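Local coordinates for protein beta-galactosidase (Geobacillus stearothermophilus, PDB 4OIF) that probably hydrolyses terminal non-reducing beta-D-galactose residues of beta-D-galactosides, working as a zinc-containing homotrimer of glycoside hydrolase family 42, at residues 475-480 with 503-508; 531-536 with 571-576; 559-564 with 577-582; 592-597 with 605-610. One frame throughout, in Å; residues are numbered along the deposited sequence.

Contact 1: residues 475-480 with 503-508; sequences MLYLVS and SGIVDE
Loops 475-480 and 503-508 run alongside each other in the same direction, with a single bridge at Leu-478 and Val-506. Gly-504 N donates to Leu-476 O (2.6 Å) and Ile-505 N to Tyr-477 O (2.8 Å). Val-479 N reaches Val-506 O at 3.0 Å, and Tyr-477 O also takes a weak bond from Val-506 N. With CG anti to the backbone N (chi1 158°), the Tyr-477 ring swings back over the second loop. Val-506 CB sits over one face, 4.2 Å from the ring centroid, a CH-pi contact, while Ile-505 CB lies 3.7 Å from Tyr-477 CD1. The hydroxyl goes beyond, to Asp-510 and to Lys-371 of a second subunit. Replacing the tyrosine by alanine would probably leave Val-506 without its ring cover and that lysine without its hydroxyl partner. Further along, Val-506 CG1 packs on Leu-478 CB (3.7 Å). Ser-503 OG receives a weak bond from Leu-476 N and is bonded more firmly to Thr-500 O. Such paired loops suit a beta-alpha-beta crossover: they follow parallel strands 470-473 and 496-500, with helix 481-492 between.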
loop_
_atom_site.group_PDB
_atom_site.type_symbol
_atom_site.label_atom_id
_atom_site.label_comp_id
_atom_site.label_asym_id
_atom_site.label_seq_id
_atom_site.Cartn_x
_atom_site.Cartn_y
_atom_site.Cartn_z
ATOM N N MET A 475 17.312 9.561 23.008
ATOM C CA MET A 475 17.582 9.295 21.590
ATOM C C MET A 475 18.080 10.529 20.841
ATOM O O MET A 475 17.550 10.880 19.783
ATOM C CB MET A 475 16.329 8.765 20.896
ATOM C CG MET A 475 15.777 7.520 21.525
ATOM S SD MET A 475 14.332 6.915 20.638
ATOM C CE MET A 475 15.130 6.417 19.117
ATOM N N LEU A 476 19.070 11.205 21.415
ATOM C CA LEU A 476 19.640 12.384 20.784
ATOM C C LEU A 476 20.705 11.929 19.802
ATOM O O LEU A 476 21.879 12.274 19.945
ATOM C CB LEU A 476 20.222 13.334 21.825
ATOM C CG LEU A 476 20.530 14.737 21.289
ATOM C CD1 LEU A 476 19.269 15.406 20.769
ATOM C CD2 LEU A 476 21.191 15.578 22.364
ATOM N N TYR A 477 20.263 11.137 18.825
ATOM C CA TYR A 477 21.105 10.499 17.816
ATOM C C TYR A 477 22.045 11.490 17.146
ATOM O O TYR A 477 23.246 11.274 17.092
ATOM C CB TYR A 477 20.195 9.804 16.802
ATOM C CG TYR A 477 20.758 9.506 15.429
ATOM C CD1 TYR A 477 21.459 8.330 15.181
ATOM C CD2 TYR A 477 20.523 10.368 14.358
ATOM C CE1 TYR A 477 21.952 8.039 13.914
ATOM C CE2 TYR A 477 21.005 10.083 13.088
ATOM C CZ TYR A 477 21.721 8.917 12.876
ATOM O OH TYR A 477 22.219 8.633 11.622
ATOM N N LEU A 478 21.493 12.589 16.658
ATOM C CA LEU A 478 22.293 13.671 16.114
ATOM C C LEU A 478 22.525 14.756 17.164
ATOM O O LEU A 478 21.579 15.227 17.782
ATOM C CB LEU A 478 21.602 14.264 14.885
ATOM C CG LEU A 478 22.240 15.464 14.188
ATOM C CD1 LEU A 478 21.942 15.401 12.697
ATOM C CD2 LEU A 478 21.754 16.790 14.793
ATOM N N VAL A 479 23.778 15.167 17.344
ATOM C CA VAL A 479 24.108 16.243 18.277
ATOM C C VAL A 479 25.455 16.880 17.904
ATOM O O VAL A 479 26.407 16.188 17.571
ATOM C CB VAL A 479 24.146 15.725 19.741
ATOM C CG1 VAL A 479 25.307 14.752 19.947
ATOM C CG2 VAL A 479 24.214 16.888 20.718
ATOM N N SER A 480 25.531 18.201 17.952
ATOM C CA SER A 480 26.761 18.894 17.584
ATOM C C SER A 480 27.758 18.907 18.729
ATOM O O SER A 480 27.394 18.679 19.883
ATOM C CB SER A 480 26.459 20.339 17.142
ATOM O OG SER A 480 26.076 21.170 18.238
ATOM N N SER A 503 21.738 7.768 21.346
ATOM C CA SER A 503 21.982 9.183 21.582
ATOM C C SER A 503 23.425 9.481 21.264
ATOM O O SER A 503 24.270 8.722 21.625
ATOM C CB SER A 503 21.688 9.549 23.031
ATOM O OG SER A 503 20.370 9.178 23.400
ATOM N N GLY A 504 23.706 10.588 20.603
ATOM C CA GLY A 504 25.082 11.004 20.380
ATOM C C GLY A 504 25.867 10.137 19.418
ATOM O O GLY A 504 27.032 9.836 19.639
ATOM N N ILE A 505 25.230 9.743 18.327
ATOM C CA ILE A 505 25.836 8.813 17.384
ATOM C C ILE A 505 26.546 9.544 16.254
ATOM O O ILE A 505 27.554 9.087 15.695
ATOM C CB ILE A 505 24.763 7.894 16.811
ATOM C CG1 ILE A 505 24.040 7.189 17.962
ATOM C CG2 ILE A 505 25.358 6.893 15.834
ATOM C CD1 ILE A 505 24.977 6.428 18.888
ATOM N N VAL A 506 26.030 10.733 15.984
ATOM C CA VAL A 506 26.182 11.391 14.704
ATOM C C VAL A 506 26.253 12.902 14.912
ATOM O O VAL A 506 25.618 13.423 15.835
ATOM C CB VAL A 506 24.996 10.963 13.793
ATOM C CG1 VAL A 506 24.158 12.144 13.320
ATOM C CG2 VAL A 506 25.490 10.106 12.657
ATOM N N ASP A 507 27.046 13.612 14.111
ATOM C CA ASP A 507 27.109 15.068 14.274
ATOM C C ASP A 507 26.030 15.745 13.435
ATOM O O ASP A 507 25.211 15.080 12.813
ATOM C CB ASP A 507 28.503 15.637 13.936
ATOM C CG ASP A 507 28.893 15.498 12.461
ATOM O OD1 ASP A 507 28.032 15.263 11.579
ATOM O OD2 ASP A 507 30.102 15.658 12.185
ATOM N N GLU A 508 26.037 17.070 13.404
ATOM C CA GLU A 508 25.003 17.811 12.693
ATOM C C GLU A 508 25.022 17.592 11.167
ATOM O O GLU A 508 24.157 18.108 10.461
ATOM C CB GLU A 508 25.130 19.304 13.005
ATOM C CG GLU A 508 26.231 20.031 12.216
ATOM C CD GLU A 508 27.538 20.182 12.980
ATOM O OE1 GLU A 508 27.833 19.344 13.863
ATOM O OE2 GLU A 508 28.278 21.146 12.689
#

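Contact 2: residues 531-536 with 571-576; sequences ETDTLY and EDDFYA
Asp-533, on strand 527-534, and Tyr-575, in the turn from Asp-573 to Ala-576, meet through their polar ends. The first torsion of the aspartate (chi1 -164°) turns CG away from its own amide and carries the carboxylate across to the tyrosine. Its CB already lies 3.6 Å from Tyr-575 OH, and CG is beside the same oxygen. At the tip, Asp-533 OD2 accepts the hydrogen bond from Tyr-575 OH; the modelled 2.4 Å is very short, and its exact length is doubtful. OD2 lies at the edge of the tyrosine ring, close to its plane, while the carboxylate is turned almost perpendicular to the ring (85°).

Beside this pair, Phe-574 presents its edge to Glu-531: OE1 lies near the ring plane, 3.6 Å from Phe-574 CZ. Within the turn itself, Tyr-575 CD1 rests over the centre of the Phe-574 ring. Glu-531 OE1 has its main partner in Arg-386 of a second subunit. Were Glu-531 replaced by an alanine, that arginine would probably lose this counter-charge and the edge of Phe-574 its carboxylate neighbour.

Asp-533 OD2 and Asp-573 OD2 stand only 4.2 Å apart, yet both form salt bridges to Arg-338 of the second subunit. The two acids would probably repel each other without a shared cation, so the pair is likely to be stabilised by that arginine; with Arg-386 of the same subunit at Glu-531, the contact probably helps to hold the trimer interface.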
loop_
_atom_site.group_PDB
_atom_site.type_symbol
_atom_site.label_atom_id
_atom_site.label_comp_id
_atom_site.label_asym_id
_atom_site.label_seq_id
_atom_site.Cartn_x
_atom_site.Cartn_y
_atom_site.Cartn_z
ATOM N N GLU A 531 27.424 -1.020 21.518
ATOM C CA GLU A 531 26.576 -1.744 20.572
ATOM C C GLU A 531 25.098 -1.503 20.781
ATOM O O GLU A 531 24.588 -1.588 21.899
ATOM C CB GLU A 531 26.829 -3.253 20.628
ATOM C CG GLU A 531 26.055 -4.003 19.535
ATOM C CD GLU A 531 26.328 -5.490 19.482
ATOM O OE1 GLU A 531 27.113 -6.005 20.301
ATOM O OE2 GLU A 531 25.744 -6.155 18.604
ATOM N N THR A 532 24.412 -1.209 19.683
ATOM C CA THR A 532 22.974 -1.021 19.700
ATOM C C THR A 532 22.322 -2.274 19.171
ATOM O O THR A 532 22.476 -2.621 18.002
ATOM C CB THR A 532 22.530 0.187 18.855
ATOM O OG1 THR A 532 22.986 1.402 19.469
ATOM C CG2 THR A 532 21.016 0.219 18.762
ATOM N N ASP A 533 21.610 -2.971 20.042
ATOM C CA ASP A 533 20.913 -4.174 19.636
ATOM C C ASP A 533 19.501 -3.831 19.173
ATOM O O ASP A 533 18.689 -3.347 19.969
ATOM C CB ASP A 533 20.868 -5.163 20.792
ATOM C CG ASP A 533 20.516 -6.558 20.349
ATOM O OD1 ASP A 533 20.799 -6.923 19.182
ATOM O OD2 ASP A 533 19.961 -7.290 21.183
ATOM N N THR A 534 19.209 -4.074 17.895
ATOM C CA THR A 534 17.874 -3.820 17.357
ATOM C C THR A 534 17.055 -5.104 17.304
ATOM O O THR A 534 17.480 -6.092 16.712
ATOM C CB THR A 534 17.936 -3.204 15.954
ATOM O OG1 THR A 534 18.560 -1.913 16.021
ATOM C CG2 THR A 534 16.532 -3.056 15.385
ATOM N N LEU A 535 15.871 -5.085 17.907
ATOM C CA LEU A 535 15.097 -6.310 18.097
ATOM C C LEU A 535 13.882 -6.425 17.186
ATOM O O LEU A 535 13.327 -5.422 16.753
ATOM C CB LEU A 535 14.639 -6.409 19.548
ATOM C CG LEU A 535 15.762 -6.253 20.576
ATOM C CD1 LEU A 535 15.226 -6.497 21.970
ATOM C CD2 LEU A 535 16.902 -7.213 20.256
ATOM N N TYR A 536 13.486 -7.662 16.897
ATOM C CA TYR A 536 12.256 -7.951 16.162
ATOM C C TYR A 536 11.063 -7.798 17.097
ATOM O O TYR A 536 11.243 -7.830 18.311
ATOM C CB TYR A 536 12.318 -9.363 15.561
ATOM C CG TYR A 536 13.154 -9.411 14.311
ATOM C CD1 TYR A 536 14.541 -9.537 14.378
ATOM C CD2 TYR A 536 12.566 -9.285 13.064
ATOM C CE1 TYR A 536 15.312 -9.558 13.222
ATOM C CE2 TYR A 536 13.317 -9.295 11.913
ATOM C CZ TYR A 536 14.690 -9.432 11.990
ATOM O OH TYR A 536 15.420 -9.449 10.823
ATOM N N GLU A 571 18.988 -9.089 31.677
ATOM C CA GLU A 571 18.823 -10.401 32.298
ATOM C C GLU A 571 18.837 -11.583 31.325
ATOM O O GLU A 571 18.825 -12.733 31.741
ATOM C CB GLU A 571 17.516 -10.437 33.092
ATOM C CG GLU A 571 17.408 -9.394 34.189
ATOM C CD GLU A 571 16.179 -9.621 35.052
ATOM O OE1 GLU A 571 15.059 -9.292 34.607
ATOM O OE2 GLU A 571 16.331 -10.162 36.165
ATOM N N ASP A 572 18.842 -11.309 30.032
ATOM C CA ASP A 572 18.806 -12.386 29.057
ATOM C C ASP A 572 19.654 -12.012 27.846
ATOM O O ASP A 572 20.296 -10.968 27.855
ATOM C CB ASP A 572 17.360 -12.683 28.656
ATOM C CG ASP A 572 17.128 -14.149 28.342
ATOM O OD1 ASP A 572 18.120 -14.884 28.130
ATOM O OD2 ASP A 572 15.949 -14.565 28.301
ATOM N N ASP A 573 19.656 -12.870 26.823
ATOM C CA ASP A 573 20.469 -12.708 25.612
ATOM C C ASP A 573 21.968 -12.637 25.939
ATOM O O ASP A 573 22.367 -12.795 27.089
ATOM C CB ASP A 573 20.032 -11.468 24.823
ATOM C CG ASP A 573 20.077 -11.681 23.305
ATOM O OD1 ASP A 573 20.996 -12.360 22.803
ATOM O OD2 ASP A 573 19.180 -11.155 22.609
ATOM N N PHE A 574 22.799 -12.403 24.928
ATOM C CA PHE A 574 24.241 -12.573 25.102
ATOM C C PHE A 574 24.852 -11.520 26.018
ATOM O O PHE A 574 25.940 -11.731 26.539
ATOM C CB PHE A 574 24.972 -12.593 23.735
ATOM C CG PHE A 574 25.062 -11.252 23.043
ATOM C CD1 PHE A 574 24.048 -10.826 22.186
ATOM C CD2 PHE A 574 26.184 -10.447 23.199
ATOM C CE1 PHE A 574 24.131 -9.600 21.524
ATOM C CE2 PHE A 574 26.286 -9.213 22.538
ATOM C CZ PHE A 574 25.250 -8.786 21.707
ATOM N N TYR A 575 24.161 -10.400 26.226
ATOM C CA TYR A 575 24.667 -9.374 27.124
ATOM C C TYR A 575 23.978 -9.424 28.486
ATOM O O TYR A 575 23.945 -8.426 29.218
ATOM C CB TYR A 575 24.507 -7.986 26.506
ATOM C CG TYR A 575 23.221 -7.767 25.734
ATOM C CD1 TYR A 575 23.138 -8.099 24.386
ATOM C CD2 TYR A 575 22.100 -7.206 26.344
ATOM C CE1 TYR A 575 21.985 -7.894 23.672
ATOM C CE2 TYR A 575 20.938 -7.005 25.642
ATOM C CZ TYR A 575 20.890 -7.347 24.293
ATOM O OH TYR A 575 19.740 -7.150 23.557
ATOM N N ALA A 576 23.426 -10.588 28.818
ATOM C CA ALA A 576 22.814 -10.798 30.123
ATOM C C ALA A 576 23.787 -10.480 31.268
ATOM O O ALA A 576 24.987 -10.730 31.161
ATOM C CB ALA A 576 22.310 -12.210 30.238
#

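Contact 3: residues 559-564 with 577-582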
loop_
_atom_site.group_PDB
_atom_site.type_symbol
_atom_site.label_atom_id
_atom_site.label_comp_id
_atom_site.label_asym_id
_atom_site.label_seq_id
_atom_site.Cartn_x
_atom_site.Cartn_y
_atom_site.Cartn_z
ATOM N N ILE A 559 26.956 -1.833 27.102
ATOM C CA ILE A 559 27.625 -0.705 27.751
ATOM C C ILE A 559 28.971 -1.043 28.406
ATOM O O ILE A 559 29.107 -2.032 29.125
ATOM C CB ILE A 559 26.702 -0.097 28.822
ATOM C CG1 ILE A 559 25.522 0.613 28.152
ATOM C CG2 ILE A 559 27.469 0.846 29.742
ATOM C CD1 ILE A 559 24.334 0.797 29.083
ATOM N N LYS A 560 29.960 -0.201 28.145
ATOM C CA LYS A 560 31.261 -0.276 28.802
ATOM C C LYS A 560 31.344 0.715 29.975
ATOM O O LYS A 560 31.226 1.927 29.779
ATOM C CB LYS A 560 32.363 0.010 27.780
ATOM C CG LYS A 560 33.788 -0.056 28.309
ATOM C CD LYS A 560 34.749 0.446 27.235
ATOM C CE LYS A 560 36.179 -0.012 27.452
ATOM N NZ LYS A 560 37.000 0.315 26.247
ATOM N N ILE A 561 31.553 0.203 31.186
ATOM C CA ILE A 561 31.584 1.040 32.394
ATOM C C ILE A 561 32.949 1.652 32.686
ATOM O O ILE A 561 33.976 0.992 32.569
ATOM C CB ILE A 561 31.160 0.239 33.648
ATOM C CG1 ILE A 561 29.718 -0.237 33.511
ATOM C CG2 ILE A 561 31.330 1.070 34.914
ATOM C CD1 ILE A 561 28.755 0.867 33.234
ATOM N N HIS A 562 32.944 2.920 33.080
ATOM C CA HIS A 562 34.143 3.579 33.576
ATOM C C HIS A 562 33.961 3.979 35.039
ATOM O O HIS A 562 34.037 3.137 35.926
ATOM C CB HIS A 562 34.470 4.792 32.709
ATOM C CG HIS A 562 34.767 4.436 31.287
ATOM N ND1 HIS A 562 35.802 3.595 30.935
ATOM C CD2 HIS A 562 34.158 4.788 30.130
ATOM C CE1 HIS A 562 35.821 3.450 29.622
ATOM N NE2 HIS A 562 34.837 4.166 29.109
ATOM N N ALA A 563 33.698 5.260 35.287
ATOM C CA ALA A 563 33.462 5.746 36.643
ATOM C C ALA A 563 32.034 5.482 37.148
ATOM O O ALA A 563 31.768 5.547 38.353
ATOM C CB ALA A 563 33.767 7.228 36.714
ATOM N N ALA A 564 31.123 5.169 36.233
ATOM C CA ALA A 564 29.698 5.136 36.555
ATOM C C ALA A 564 29.299 3.980 37.466
ATOM O O ALA A 564 29.954 2.950 37.523
ATOM C CB ALA A 564 28.875 5.087 35.278
ATOM N N ASP A 577 23.237 -9.893 32.329
ATOM C CA ASP A 577 23.978 -9.513 33.536
ATOM C C ASP A 577 25.028 -8.442 33.281
ATOM O O ASP A 577 25.930 -8.255 34.086
ATOM C CB ASP A 577 24.638 -10.738 34.180
ATOM C CG ASP A 577 23.631 -11.800 34.566
ATOM O OD1 ASP A 577 22.518 -11.451 35.015
ATOM O OD2 ASP A 577 23.949 -12.991 34.416
ATOM N N THR A 578 24.910 -7.730 32.163
ATOM C CA THR A 578 25.790 -6.585 31.896
ATOM C C THR A 578 24.959 -5.320 32.152
ATOM O O THR A 578 23.745 -5.410 32.230
ATOM C CB THR A 578 26.368 -6.619 30.452
ATOM O OG1 THR A 578 25.302 -6.590 29.500
ATOM C CG2 THR A 578 27.199 -7.866 30.236
ATOM N N PRO A 579 25.599 -4.148 32.307
ATOM C CA PRO A 579 24.844 -2.946 32.684
ATOM C C PRO A 579 23.847 -2.438 31.643
ATOM O O PRO A 579 24.171 -2.319 30.461
ATOM C CB PRO A 579 25.940 -1.889 32.882
ATOM C CG PRO A 579 27.183 -2.644 33.048
ATOM C CD PRO A 579 27.039 -3.870 32.226
ATOM N N ALA A 580 22.650 -2.099 32.109
ATOM C CA ALA A 580 21.629 -1.474 31.281
ATOM C C ALA A 580 21.329 -0.038 31.754
ATOM O O ALA A 580 21.041 0.846 30.943
ATOM C CB ALA A 580 20.373 -2.306 31.295
ATOM N N VAL A 581 21.386 0.199 33.062
ATOM C CA VAL A 581 21.118 1.542 33.574
ATOM C C VAL A 581 22.244 2.021 34.466
ATOM O O VAL A 581 22.650 1.310 35.388
ATOM C CB VAL A 581 19.808 1.605 34.367
ATOM C CG1 VAL A 581 19.608 3.005 34.935
ATOM C CG2 VAL A 581 18.648 1.234 33.484
ATOM N N THR A 582 22.750 3.222 34.184
ATOM C CA THR A 582 23.913 3.751 34.901
ATOM C C THR A 582 23.699 5.176 35.417
ATOM O O THR A 582 22.899 5.937 34.871
ATOM C CB THR A 582 25.184 3.756 34.013
ATOM O OG1 THR A 582 25.057 4.749 32.988
ATOM C CG2 THR A 582 25.402 2.413 33.373
HETATM O O HOH W 1 25.746 -3.612 28.791
#
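Ile-559 and Ile-561 belong to the small antiparallel sheet made by strands 527-534 and 555-561, and they pack on Pro-579 and Thr-582 at the start of strand 579-586 in the large mixed sheet. The two isoleucines lie on the same side of their strand, two residues apart, and both direct their side chains at the second segment.

Ile-561 meets the proline ring: its CG1 lies 3.5 Å from Pro-579 CG, the two side chains meeting at a slant. The chain then bends at chi2 (-55°), bringing CD1 tip to tip with Thr-582 CG2 at 3.7 Å. Ile-559, the more deeply covered of the two, is instead extended beyond CG1, and its CD1 lies against the backbone, 3.4 Å from Pro-579 O and somewhat farther from Ala-580 O. After the strand ends, the chain curls round so that Ala-564 CB also approaches Thr-582 CB (4.1 Å). Met-527 of the neighbouring strand touches both isoleucines and Thr-582.

The polar link is indirect. One water accepts from Ile-559 N at 2.7 Å and donates both to Pro-579 O at 2.6 Å and to Thr-578 OG1 at 3.1 Å, so that it bridges the strand's amide to the second segment. Thr-578 OG1 is bonded to Tyr-575 O as well.

Just past Pro-579 the chain turns a corner at Ala-580, and Ala-580 with Val-581 faces Gly-568 on strand 565-570: a classic beta bulge, here placed where the small sheet packs on the large one.

Contact 4: residues 592-597 with 605-610; sequences YYIGGR and DFYQEL
The ring of Phe-606 swings away from its own amide (chi1 -178°), off the helix and toward the strand, while Tyr-592 CG and Ile-594 CG1 both stand anti to the carbonyl carbon and lean out to meet it. The phenylalanine ring meets both, Tyr-592 with its edge and Ile-594 with a face. Its edge points to the face of Tyr-592 in an offset edge-to-face pair, the centroids 5.4 Å apart and the planes at 87°, with Phe-606 CZ closest, 3.4 Å from Tyr-592 CD2. Ile-594, reaching from the strand against the ring coming off the helix, sets its terminal methyl CD1 over one face of Phe-606, 4.2 Å from the centroid, a CH-pi contact displaced toward the rim.

This is a helix laid on one face of the large mixed sheet. Segment 605-610 of helix 600-613 runs nearly antiparallel to strand 592-594 (171°), the axes 12.2 Å apart at their closest. The alternation of the strand is plain: Tyr-592 and Ile-594 face the helix, whereas Tyr-593 turns to the other side, onto Thr-557 and Ile-559 of strand 555-561.

One helical turn after Phe-606 comes Leu-610, which slides past Tyr-592 in the opposite direction, its CD2 3.6 Å from Tyr-592 OH and about as near to the ring carbons CZ and CE1. That hydroxyl is hydrogen-bonded to Gln-590. Within the helix, Phe-606 CD2 stands over the centre of the Tyr-607 ring, whose own hydroxyl bonds to His-445; Val-581 of strand 579-586 touches Phe-606 as well.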
loop_
_atom_site.group_PDB
_atom_site.type_symbol
_atom_site.label_atom_id
_atom_site.label_comp_id
_atom_site.label_asym_id
_atom_site.label_seq_id
_atom_site.Cartn_x
_atom_site.Cartn_y
_atom_site.Cartn_z
ATOM N N TYR A 592 22.690 10.236 34.046
ATOM C CA TYR A 592 22.128 8.898 33.966
ATOM C C TYR A 592 21.996 8.419 32.511
ATOM O O TYR A 592 21.580 9.178 31.630
ATOM C CB TYR A 592 20.745 8.861 34.612
ATOM C CG TYR A 592 20.710 9.159 36.083
ATOM C CD1 TYR A 592 20.868 10.456 36.551
ATOM C CD2 TYR A 592 20.478 8.149 37.009
ATOM C CE1 TYR A 592 20.826 10.736 37.898
ATOM C CE2 TYR A 592 20.420 8.422 38.356
ATOM C CZ TYR A 592 20.596 9.718 38.795
ATOM O OH TYR A 592 20.548 10.003 40.134
ATOM N N TYR A 593 22.310 7.150 32.272
ATOM C CA TYR A 593 22.112 6.557 30.958
ATOM C C TYR A 593 21.168 5.375 31.064
ATOM O O TYR A 593 21.389 4.466 31.873
ATOM C CB TYR A 593 23.449 6.123 30.358
ATOM C CG TYR A 593 23.383 5.727 28.898
ATOM C CD1 TYR A 593 23.275 4.387 28.522
ATOM C CD2 TYR A 593 23.451 6.693 27.887
ATOM C CE1 TYR A 593 23.230 4.018 27.172
ATOM C CE2 TYR A 593 23.396 6.334 26.532
ATOM C CZ TYR A 593 23.288 4.996 26.183
ATOM O OH TYR A 593 23.238 4.631 24.853
ATOM N N ILE A 594 20.114 5.392 30.255
ATOM C CA ILE A 594 19.179 4.275 30.215
ATOM C C ILE A 594 19.377 3.482 28.929
ATOM O O ILE A 594 19.045 3.966 27.843
ATOM C CB ILE A 594 17.716 4.742 30.303
ATOM C CG1 ILE A 594 17.454 5.458 31.633
ATOM C CG2 ILE A 594 16.811 3.550 30.158
ATOM C CD1 ILE A 594 16.194 6.278 31.661
ATOM N N GLY A 595 19.914 2.266 29.044
ATOM C CA GLY A 595 20.389 1.537 27.873
ATOM C C GLY A 595 19.350 0.856 26.993
ATOM O O GLY A 595 19.609 0.555 25.823
ATOM N N GLY A 596 18.175 0.592 27.552
ATOM C CA GLY A 596 17.168 -0.146 26.823
ATOM C C GLY A 596 15.838 0.557 26.885
ATOM O O GLY A 596 15.641 1.453 27.700
ATOM N N ARG A 597 14.921 0.158 26.015
ATOM C CA ARG A 597 13.594 0.753 26.008
ATOM C C ARG A 597 12.680 -0.091 26.900
ATOM O O ARG A 597 12.364 -1.250 26.600
ATOM C CB ARG A 597 13.054 0.870 24.585
ATOM C CG ARG A 597 11.629 1.373 24.519
ATOM C CD ARG A 597 11.175 1.521 23.089
ATOM N NE ARG A 597 11.786 2.672 22.423
ATOM C CZ ARG A 597 11.670 2.918 21.121
ATOM N NH1 ARG A 597 10.980 2.084 20.345
ATOM N NH2 ARG A 597 12.250 3.988 20.597
ATOM N N ASP A 605 9.302 4.432 38.240
ATOM C CA ASP A 605 10.163 4.219 39.407
ATOM C C ASP A 605 11.474 5.051 39.354
ATOM O O ASP A 605 11.868 5.730 40.333
ATOM C CB ASP A 605 10.454 2.719 39.545
ATOM C CG ASP A 605 9.172 1.879 39.795
ATOM O OD1 ASP A 605 8.116 2.451 40.128
ATOM O OD2 ASP A 605 9.210 0.639 39.672
ATOM N N PHE A 606 12.120 5.014 38.194
ATOM C CA PHE A 606 13.363 5.732 37.937
ATOM C C PHE A 606 13.196 7.229 38.205
ATOM O O PHE A 606 13.947 7.876 38.986
ATOM C CB PHE A 606 13.802 5.480 36.479
ATOM C CG PHE A 606 15.105 6.127 36.114
ATOM C CD1 PHE A 606 16.306 5.474 36.343
ATOM C CD2 PHE A 606 15.134 7.396 35.559
ATOM C CE1 PHE A 606 17.521 6.086 36.021
ATOM C CE2 PHE A 606 16.337 8.003 35.245
ATOM C CZ PHE A 606 17.533 7.342 35.480
ATOM N N TYR A 607 12.182 7.780 37.552
ATOM C CA TYR A 607 11.941 9.203 37.658
ATOM C C TYR A 607 11.332 9.563 39.006
ATOM O O TYR A 607 11.438 10.702 39.438
ATOM C CB TYR A 607 11.059 9.688 36.509
ATOM C CG TYR A 607 11.831 9.822 35.215
ATOM C CD1 TYR A 607 12.938 10.659 35.132
ATOM C CD2 TYR A 607 11.464 9.110 34.086
ATOM C CE1 TYR A 607 13.656 10.783 33.960
ATOM C CE2 TYR A 607 12.180 9.226 32.907
ATOM C CZ TYR A 607 13.266 10.067 32.849
ATOM O OH TYR A 607 13.967 10.185 31.679
ATOM N N GLN A 608 10.723 8.595 39.683
ATOM C CA GLN A 608 10.209 8.853 41.017
ATOM C C GLN A 608 11.383 9.139 41.909
ATOM O O GLN A 608 11.378 10.112 42.690
ATOM C CB GLN A 608 9.419 7.671 41.569
ATOM C CG GLN A 608 8.670 8.010 42.844
ATOM C CD GLN A 608 7.641 9.116 42.624
ATOM O OE1 GLN A 608 7.033 9.213 41.552
ATOM N NE2 GLN A 608 7.451 9.961 43.635
ATOM N N GLU A 609 12.398 8.284 41.777
ATOM C CA GLU A 609 13.633 8.501 42.521
ATOM C C GLU A 609 14.248 9.841 42.187
ATOM O O GLU A 609 14.718 10.545 43.084
ATOM C CB GLU A 609 14.642 7.395 42.256
ATOM C CG GLU A 609 14.300 6.110 42.960
ATOM C CD GLU A 609 15.482 5.548 43.699
ATOM O OE1 GLU A 609 16.553 6.191 43.656
ATOM O OE2 GLU A 609 15.342 4.465 44.308
ATOM N N LEU A 610 14.250 10.209 40.910
ATOM C CA LEU A 610 14.791 11.540 40.595
ATOM C C LEU A 610 13.948 12.691 41.190
ATOM O O LEU A 610 14.484 13.746 41.523
ATOM C CB LEU A 610 14.937 11.722 39.084
ATOM C CG LEU A 610 16.211 11.070 38.539
ATOM C CD1 LEU A 610 16.322 11.218 37.020
ATOM C CD2 LEU A 610 17.451 11.646 39.230
#

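How the contacts relate
All four contacts lie in the trimerisation domain, away from the zinc site and the probable substrate site. Contact 1 comes first along the chain; contacts 2 and 3 follow with their segments alternating, and contact 4 closes the series. Contacts 3 and 4, centres about 13 Å apart, are joined by neighbouring strands 579-586 and 589-594, with probable backbone bonds such as Thr-582 O to Tyr-593 N. Contacts 2 and 3, about 14 Å apart between centres, share the small sheet of 527-534 and 555-561. Contact 1 touches contact 4 through Met-475 and Arg-597. Contacts 1 and 2, centres about 22 Å apart, both touch a second subunit, contact 3 does so at Lys-560, and no other chain touches contact 4.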